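Local coordinates for protein putative invasin (Yersinia pseudotuberculosis IP 31758, PDB 5N40) that probably mediates bacterial adhesion to host cells, as an invasin-type adhesin that carries a C-type lectin-like domain on a rod of immunoglobulin-like domains, at residues Asn20-Gly25 against Pro103-Leu108; Ala74-Gly79 against Val137-Lys142; Lys245-Ala250 against Gly304-Gln309. The protein carries 1 engineered substitution. All blocks are in the same frame, centred on the assembly; numbering follows the deposited sequence.

Contact 1: Asn20-Gly25 against Pro103-Leu108; sequences NIEANG and PAPVDL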
loop_
_atom_site.group_PDB
_atom_site.type_symbol
_atom_site.label_atom_id
_atom_site.label_comp_id
_atom_site.label_asym_id
_atom_site.label_seq_id
_atom_site.Cartn_x
_atom_site.Cartn_y
_atom_site.Cartn_z
ATOM N N ASN A 20 -32.968 0.112 10.369
ATOM C CA ASN A 20 -31.616 0.418 9.929
ATOM C C ASN A 20 -30.986 1.347 10.954
ATOM O O ASN A 20 -31.594 2.353 11.336
ATOM C CB ASN A 20 -31.597 1.085 8.546
ATOM C CG ASN A 20 -32.088 0.169 7.445
ATOM O OD1 ASN A 20 -31.342 -0.664 6.931
ATOM N ND2 ASN A 20 -33.341 0.329 7.067
ATOM N N ILE A 21 -29.775 1.002 11.400
ATOM C CA ILE A 21 -28.984 1.838 12.291
ATOM C C ILE A 21 -27.531 1.720 11.853
ATOM O O ILE A 21 -27.124 0.735 11.232
ATOM C CB ILE A 21 -29.117 1.450 13.784
ATOM C CG1 ILE A 21 -28.596 0.034 14.029
ATOM C CG2 ILE A 21 -30.573 1.611 14.243
ATOM C CD1 ILE A 21 -28.798 -0.464 15.459
ATOM N N GLU A 22 -26.747 2.735 12.197
ATOM C CA GLU A 22 -25.336 2.758 11.841
ATOM C C GLU A 22 -24.486 2.145 12.948
ATOM O O GLU A 22 -24.808 2.250 14.135
ATOM C CB GLU A 22 -24.889 4.193 11.549
ATOM C CG GLU A 22 -25.538 4.751 10.293
ATOM C CD GLU A 22 -25.289 6.229 10.078
ATOM O OE1 GLU A 22 -24.780 6.902 10.998
ATOM O OE2 GLU A 22 -25.621 6.716 8.979
ATOM N N ALA A 23 -23.401 1.481 12.538
ATOM C CA ALA A 23 -22.490 0.802 13.466
ATOM C C ALA A 23 -21.528 1.806 14.111
ATOM O O ALA A 23 -20.310 1.748 13.935
ATOM C CB ALA A 23 -21.720 -0.296 12.741
ATOM N N ASN A 24 -22.108 2.727 14.889
ATOM C CA ASN A 24 -21.365 3.832 15.487
ATOM C C ASN A 24 -21.391 3.817 17.014
ATOM O O ASN A 24 -20.944 4.787 17.640
ATOM C CB ASN A 24 -21.908 5.167 14.972
ATOM C CG ASN A 24 -23.367 5.396 15.349
ATOM O OD1 ASN A 24 -23.937 4.659 16.163
ATOM N ND2 ASN A 24 -23.974 6.423 14.762
ATOM N N GLY A 25 -21.887 2.749 17.630
ATOM C CA GLY A 25 -21.925 2.653 19.075
ATOM C C GLY A 25 -22.941 3.540 19.753
ATOM O O GLY A 25 -22.947 3.611 20.988
ATOM N N PRO A 103 -22.739 0.419 7.710
ATOM C CA PRO A 103 -21.464 1.077 8.018
ATOM C C PRO A 103 -21.641 2.491 8.546
ATOM O O PRO A 103 -22.553 3.225 8.154
ATOM C CB PRO A 103 -20.743 1.089 6.667
ATOM C CG PRO A 103 -21.293 -0.066 5.936
ATOM C CD PRO A 103 -22.750 -0.141 6.352
ATOM N N ALA A 104 -20.720 2.879 9.419
ATOM C CA ALA A 104 -20.726 4.221 9.969
ATOM C C ALA A 104 -20.028 5.168 9.002
ATOM O O ALA A 104 -18.894 4.890 8.580
ATOM C CB ALA A 104 -20.019 4.246 11.322
ATOM N N PRO A 105 -20.662 6.270 8.612
ATOM C CA PRO A 105 -19.936 7.277 7.834
ATOM C C PRO A 105 -18.715 7.750 8.606
ATOM O O PRO A 105 -18.803 8.086 9.792
ATOM C CB PRO A 105 -20.964 8.393 7.645
ATOM C CG PRO A 105 -22.294 7.682 7.702
ATOM C CD PRO A 105 -22.106 6.585 8.715
ATOM N N VAL A 106 -17.566 7.773 7.926
ATOM C CA VAL A 106 -16.311 8.175 8.550
ATOM C C VAL A 106 -15.522 9.094 7.625
ATOM O O VAL A 106 -15.727 9.130 6.409
ATOM C CB VAL A 106 -15.432 6.968 8.934
ATOM C CG1 VAL A 106 -16.059 6.191 10.074
ATOM C CG2 VAL A 106 -15.189 6.068 7.721
ATOM N N ASP A 107 -14.612 9.853 8.235
ATOM C CA ASP A 107 -13.549 10.554 7.527
ATOM C C ASP A 107 -12.251 9.801 7.775
ATOM O O ASP A 107 -11.948 9.440 8.921
ATOM C CB ASP A 107 -13.382 12.001 8.002
ATOM C CG ASP A 107 -14.629 12.841 7.820
ATOM O OD1 ASP A 107 -15.257 12.776 6.741
ATOM O OD2 ASP A 107 -14.956 13.583 8.770
ATOM N N LEU A 108 -11.499 9.564 6.715
ATOM C CA LEU A 108 -10.234 8.855 6.809
ATOM C C LEU A 108 -9.064 9.819 6.675
ATOM O O LEU A 108 -9.056 10.692 5.803
ATOM C CB LEU A 108 -10.118 7.784 5.727
ATOM C CG LEU A 108 -11.180 6.687 5.698
ATOM C CD1 LEU A 108 -10.806 5.627 4.671
ATOM C CD2 LEU A 108 -11.362 6.062 7.048
#
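The junction between two consecutive immunoglobulin-like domains brings E22 of strand 13-22 and the neighbouring A23 against P103, A104 and P105 of the linker that leads into strand 106-112. E22 CG stands anti to the carbonyl carbon (chi1 -67°) and the chain runs on extended, which lays the carboxylate at the P105 ring; the two side chains cross at about a right angle. E22 CD lies 3.5 Å from P105 CD, and E22 OE2 is 3.7 Å from P105 CG, so a charged group here meets the ring through van der Waals contact. A glutamate is long enough to cover the proline in this way while remaining partly exposed to water. Next to it, A23 forms the centre of an inverse gamma turn, and its carbonyl O sits 3.6 Å from A104 CB. The methyl of A104 is also 4.2 Å from N24 CB, a fit that a small residue makes easy at a buried bend. N24 itself turns back into its own loop, where OD1 accepts hydrogen bonds from the backbone N of S26 and D27. Y131 of strand 123-131 touches both A104 and N24, adding an aromatic from the second domain. Prolines on both sides of A104 restrict the backbone of this short linker, packed against the end of the first domain in an arrangement of tandem immunoglobulin-like domains.

Contact 2: Ala74-Gly79 against Val137-Lys142; sequences AGTLTG and VAPNVK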
loop_
_atom_site.group_PDB
_atom_site.type_symbol
_atom_site.label_atom_id
_atom_site.label_comp_id
_atom_site.label_asym_id
_atom_site.label_seq_id
_atom_site.Cartn_x
_atom_site.Cartn_y
_atom_site.Cartn_z
ATOM N N ALA A 74 -26.642 0.336 18.864
ATOM C CA ALA A 74 -25.684 -0.266 17.954
ATOM C C ALA A 74 -24.349 -0.486 18.655
ATOM O O ALA A 74 -23.959 0.262 19.553
ATOM C CB ALA A 74 -25.485 0.625 16.731
ATOM N N GLY A 75 -23.660 -1.543 18.255
ATOM C CA GLY A 75 -22.235 -1.669 18.490
ATOM C C GLY A 75 -21.458 -1.011 17.374
ATOM O O GLY A 75 -21.942 -0.096 16.700
ATOM N N THR A 76 -20.240 -1.503 17.149
ATOM C CA THR A 76 -19.389 -0.989 16.084
ATOM C C THR A 76 -19.139 -2.013 14.978
ATOM O O THR A 76 -18.303 -1.769 14.099
ATOM C CB THR A 76 -18.067 -0.503 16.677
ATOM O OG1 THR A 76 -17.566 -1.481 17.590
ATOM C CG2 THR A 76 -18.285 0.806 17.419
ATOM N N LEU A 77 -19.869 -3.128 14.974
ATOM C CA LEU A 77 -19.764 -4.150 13.940
ATOM C C LEU A 77 -20.978 -4.084 13.023
ATOM O O LEU A 77 -22.118 -4.092 13.494
ATOM C CB LEU A 77 -19.664 -5.548 14.555
ATOM C CG LEU A 77 -18.493 -5.760 15.514
ATOM C CD1 LEU A 77 -18.561 -7.142 16.158
ATOM C CD2 LEU A 77 -17.187 -5.552 14.785
ATOM N N THR A 78 -20.726 -4.036 11.717
ATOM C CA THR A 78 -21.789 -4.079 10.727
ATOM C C THR A 78 -22.306 -5.502 10.559
ATOM O O THR A 78 -21.594 -6.482 10.806
ATOM C CB THR A 78 -21.274 -3.560 9.390
ATOM O OG1 THR A 78 -20.116 -4.315 9.015
ATOM C CG2 THR A 78 -20.892 -2.099 9.504
ATOM N N GLY A 79 -23.550 -5.606 10.129
ATOM C CA GLY A 79 -24.163 -6.888 9.854
ATOM C C GLY A 79 -25.667 -6.784 9.986
ATOM O O GLY A 79 -26.236 -5.706 9.866
ATOM N N VAL A 137 -12.942 8.725 17.379
ATOM C CA VAL A 137 -12.351 7.625 16.627
ATOM C C VAL A 137 -13.391 6.533 16.414
ATOM O O VAL A 137 -14.283 6.308 17.247
ATOM C CB VAL A 137 -11.104 7.067 17.338
ATOM C CG1 VAL A 137 -10.064 8.169 17.530
ATOM C CG2 VAL A 137 -11.471 6.418 18.664
ATOM N N ALA A 138 -13.268 5.842 15.284
ATOM C CA ALA A 138 -14.227 4.818 14.881
ATOM C C ALA A 138 -13.546 3.452 14.883
ATOM O O ALA A 138 -12.786 3.134 13.955
ATOM C CB ALA A 138 -14.798 5.144 13.500
ATOM N N PRO A 139 -13.749 2.628 15.906
ATOM C CA PRO A 139 -13.123 1.308 15.931
ATOM C C PRO A 139 -13.904 0.293 15.110
ATOM O O PRO A 139 -15.099 0.437 14.852
ATOM C CB PRO A 139 -13.136 0.936 17.417
ATOM C CG PRO A 139 -14.320 1.649 17.965
ATOM C CD PRO A 139 -14.484 2.915 17.151
ATOM N N ASN A 140 -13.179 -0.744 14.684
ATOM C CA ASN A 140 -13.759 -1.913 14.025
ATOM C C ASN A 140 -14.345 -1.582 12.655
ATOM O O ASN A 140 -15.256 -2.263 12.174
ATOM C CB ASN A 140 -14.809 -2.577 14.923
ATOM C CG ASN A 140 -14.207 -3.106 16.216
ATOM O OD1 ASN A 140 -13.177 -3.788 16.205
ATOM N ND2 ASN A 140 -14.825 -2.771 17.339
ATOM N N VAL A 141 -13.792 -0.572 11.994
ATOM C CA VAL A 141 -14.196 -0.200 10.643
ATOM C C VAL A 141 -13.413 -1.047 9.643
ATOM O O VAL A 141 -12.175 -1.005 9.613
ATOM C CB VAL A 141 -13.964 1.296 10.391
ATOM C CG1 VAL A 141 -14.204 1.639 8.918
ATOM C CG2 VAL A 141 -14.868 2.150 11.297
ATOM N N LYS A 142 -14.134 -1.797 8.816
ATOM C CA LYS A 142 -13.502 -2.641 7.810
ATOM C C LYS A 142 -12.859 -1.792 6.716
ATOM O O LYS A 142 -13.461 -0.842 6.214
ATOM C CB LYS A 142 -14.535 -3.588 7.205
ATOM C CG LYS A 142 -15.039 -4.652 8.173
ATOM C CD LYS A 142 -16.017 -5.594 7.465
ATOM C CE LYS A 142 -16.486 -6.717 8.374
ATOM N NZ LYS A 142 -17.472 -7.612 7.688
HETATM O O HOH W 1 -17.695 -3.377 11.190
HETATM O O HOH W 2 -20.294 -6.401 7.515
#
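T76 and N140 meet through two first torsions. In T76 a chi1 of 46° sets OG1 between the backbone N and the carbonyl carbon, while N140 has CG anti to its own carbonyl carbon (chi1 -63°), and the hydroxyl and the amide come together between two loops. N140 ND2 donates to T76 OG1 over 3.0 Å, nearly straight at 164°, with the oxygen close to the amide plane. An asparagine suits this place twice over: its short amide reaches the threonine, and its backbone takes a positive phi, a conformation asparagine tolerates better than most residues. Apolar atoms flank the bond. T76 CG2 rests 4.1 Å from P139 CG, the two side chains at roughly a right angle, and L77 CD2 comes within 3.8 Å of N140 CB. Y131 of strand 123-131 touches both T76 and P139.

Farther along, water joins the loops. One water accepts from the backbone N of T78; the same water lies 2.9 Å from N140 O, which it can serve as donor, though other acceptors compete for its protons. A second donates to T78 OG1 at 2.6 Å and accepts from K142 NZ at 3.1 Å, the fully extended lysine chain carrying its ammonium to the water beside T78. T78 OG1 is also hydrogen-bonded to E205, whose other carboxylate oxygen receives the backbone N of K142; this acidic residue thus ties both loops together. A small, partly hydrated interface made by inter-strand loops helps to hold two successive immunoglobulin-like domains end to end in this rod-shaped adhesin.

Contact 3: Lys245-Ala250 against Gly304-Gln309; sequences KRPYLA and GWPTMQ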
loop_
_atom_site.group_PDB
_atom_site.type_symbol
_atom_site.label_atom_id
_atom_site.label_comp_id
_atom_site.label_asym_id
_atom_site.label_seq_id
_atom_site.Cartn_x
_atom_site.Cartn_y
_atom_site.Cartn_z
ATOM N N LYS A 245 32.604 8.048 -10.000
ATOM C CA LYS A 245 31.291 8.680 -10.125
ATOM C C LYS A 245 30.383 7.838 -11.014
ATOM O O LYS A 245 30.837 7.226 -11.987
ATOM C CB LYS A 245 31.443 10.086 -10.711
ATOM C CG LYS A 245 30.240 10.998 -10.531
ATOM C CD LYS A 245 30.442 12.310 -11.286
ATOM C CE LYS A 245 29.441 13.374 -10.864
ATOM N NZ LYS A 245 28.033 12.878 -10.966
ATOM N N ARG A 246 29.090 7.806 -10.677
ATOM C CA ARG A 246 28.137 7.138 -11.541
ATOM C C ARG A 246 28.190 7.769 -12.930
ATOM O O ARG A 246 28.616 8.917 -13.081
ATOM C CB ARG A 246 26.718 7.236 -10.973
ATOM C CG ARG A 246 26.147 8.639 -10.913
ATOM C CD ARG A 246 24.648 8.586 -10.712
ATOM N NE ARG A 246 24.033 9.900 -10.523
ATOM C CZ ARG A 246 23.649 10.717 -11.504
ATOM N NH1 ARG A 246 23.816 10.389 -12.779
ATOM N NH2 ARG A 246 23.088 11.880 -11.204
ATOM N N PRO A 247 27.767 7.042 -13.960
ATOM C CA PRO A 247 27.660 7.656 -15.288
ATOM C C PRO A 247 26.591 8.739 -15.314
ATOM O O PRO A 247 25.678 8.778 -14.484
ATOM C CB PRO A 247 27.290 6.484 -16.204
ATOM C CG PRO A 247 26.737 5.440 -15.304
ATOM C CD PRO A 247 27.423 5.612 -13.984
ATOM N N TYR A 248 26.721 9.626 -16.298
ATOM C CA TYR A 248 25.817 10.756 -16.462
ATOM C C TYR A 248 24.606 10.367 -17.296
ATOM O O TYR A 248 24.725 9.635 -18.285
ATOM C CB TYR A 248 26.530 11.923 -17.153
ATOM C CG TYR A 248 27.495 12.698 -16.290
ATOM C CD1 TYR A 248 27.050 13.713 -15.458
ATOM C CD2 TYR A 248 28.861 12.436 -16.329
ATOM C CE1 TYR A 248 27.931 14.438 -14.677
ATOM C CE2 TYR A 248 29.745 13.152 -15.551
ATOM C CZ TYR A 248 29.274 14.155 -14.728
ATOM O OH TYR A 248 30.143 14.882 -13.952
ATOM N N LEU A 249 23.442 10.881 -16.905
ATOM C CA LEU A 249 22.293 10.863 -17.796
ATOM C C LEU A 249 22.561 11.750 -19.005
ATOM O O LEU A 249 23.281 12.746 -18.923
ATOM C CB LEU A 249 21.035 11.360 -17.081
ATOM C CG LEU A 249 20.452 10.496 -15.962
ATOM C CD1 LEU A 249 19.342 11.260 -15.232
ATOM C CD2 LEU A 249 19.920 9.182 -16.501
ATOM N N ALA A 250 21.967 11.376 -20.138
ATOM C CA ALA A 250 22.025 12.235 -21.316
ATOM C C ALA A 250 21.525 13.637 -20.988
ATOM O O ALA A 250 22.106 14.637 -21.427
ATOM C CB ALA A 250 21.208 11.614 -22.447
ATOM N N GLY A 304 23.508 -0.263 -8.881
ATOM C CA GLY A 304 22.596 0.227 -9.888
ATOM C C GLY A 304 23.219 0.725 -11.177
ATOM O O GLY A 304 22.476 1.097 -12.090
ATOM N N TRP A 305 24.546 0.729 -11.310
ATOM C CA TRP A 305 25.133 1.318 -12.514
ATOM C C TRP A 305 24.849 0.442 -13.736
ATOM O O TRP A 305 24.823 -0.786 -13.625
ATOM C CB TRP A 305 26.642 1.501 -12.362
ATOM C CG TRP A 305 27.035 2.466 -11.303
ATOM C CD1 TRP A 305 26.236 2.991 -10.336
ATOM C CD2 TRP A 305 28.342 3.015 -11.088
ATOM N NE1 TRP A 305 26.958 3.842 -9.535
ATOM C CE2 TRP A 305 28.256 3.870 -9.974
ATOM C CE3 TRP A 305 29.569 2.868 -11.733
ATOM C CZ2 TRP A 305 29.351 4.583 -9.491
ATOM C CZ3 TRP A 305 30.665 3.573 -11.246
ATOM C CH2 TRP A 305 30.545 4.419 -10.140
ATOM N N PRO A 306 24.626 1.041 -14.911
ATOM C CA PRO A 306 24.339 0.247 -16.119
ATOM C C PRO A 306 25.603 -0.409 -16.652
ATOM O O PRO A 306 26.610 0.266 -16.886
ATOM C CB PRO A 306 23.801 1.289 -17.106
ATOM C CG PRO A 306 24.472 2.558 -16.685
ATOM C CD PRO A 306 24.591 2.489 -15.188
ATOM N N THR A 307 25.537 -1.721 -16.893
ATOM C CA THR A 307 26.738 -2.493 -17.206
ATOM C C THR A 307 26.699 -3.190 -18.564
ATOM O O THR A 307 27.636 -3.933 -18.884
ATOM C CB THR A 307 26.996 -3.539 -16.117
ATOM O OG1 THR A 307 25.868 -4.413 -16.013
ATOM C CG2 THR A 307 27.274 -2.876 -14.777
ATOM N N MET A 308 25.663 -2.982 -19.378
ATOM C CA MET A 308 25.632 -3.649 -20.680
ATOM C C MET A 308 26.707 -3.116 -21.622
ATOM O O MET A 308 27.126 -3.829 -22.542
ATOM C CB MET A 308 24.255 -3.499 -21.331
ATOM C CG MET A 308 23.183 -4.375 -20.712
ATOM S SD MET A 308 21.581 -4.180 -21.529
ATOM C CE MET A 308 20.648 -5.517 -20.786
ATOM N N GLN A 309 27.170 -1.886 -21.416
ATOM C CA GLN A 309 28.182 -1.282 -22.268
ATOM C C GLN A 309 29.431 -0.988 -21.448
ATOM O O GLN A 309 29.363 -0.735 -20.241
ATOM C CB GLN A 309 27.675 0.008 -22.930
ATOM C CG GLN A 309 26.314 -0.128 -23.616
ATOM C CD GLN A 309 26.260 -1.268 -24.629
ATOM O OE1 GLN A 309 27.292 -1.746 -25.108
ATOM N NE2 GLN A 309 25.047 -1.708 -24.955
#
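One face of the W305 indole is covered by the backbone and ring carbons of R246 and P247. R246 CA stands 3.8 Å from the centroid of the six-membered ring, 23° off its normal, and P247 CD lies 4.3 Å from that of the five-membered ring; both are CH-pi contacts. K245 O approaches the far end of the benzene ring obliquely, 3.4 Å from W305 CH2. R246 CB lies over W305 NE1, 3.7 Å away on the same face; NE1 itself donates to A234 O, which satisfies the buried N-H and fixes the rotation of the ring. With W305 CG anti to its carbonyl carbon (chi1 -64°), the indole reaches the K245-P247 backbone. Beside the indole the proline rings touch through P247 CG and P306 CD, 3.7 Å apart.

R246 lends the contact its backbone and CB, whereas its guanidinium leads off to salt bridges with E235 and E252, and NH1 also donates to P247 O at 3.0 Å. Proline C-H groups next to nitrogen are somewhat polarised, which suits the electron-rich indole. The chemistry implies a packing contact between two loops of the C-type lectin-like domain, held by dispersion, with the charge of R246 probably balanced by E235 and E252.

Contacts 1 and 2 are two parts of one interdomain junction. Their centres lie about 7 Å apart, their segments alternate along the chain, and they touch directly: G25 N probably hydrogen-bonds G75 O, T78 CG2 packs on P103 CA, and A74 meets I21. Y131 is shared by both. Contact 1, partly buried, follows the covalent linker and rests on van der Waals packing; contact 2, at the surface, joins loops of the two domains by a direct side-chain hydrogen bond and bridging waters. Contact 3 stands apart, its centre about 54 and 53 Å from those of contacts 1 and 2. Buried inside the adhesion domain, it relies on an aromatic face and proline rings, without bridging waters.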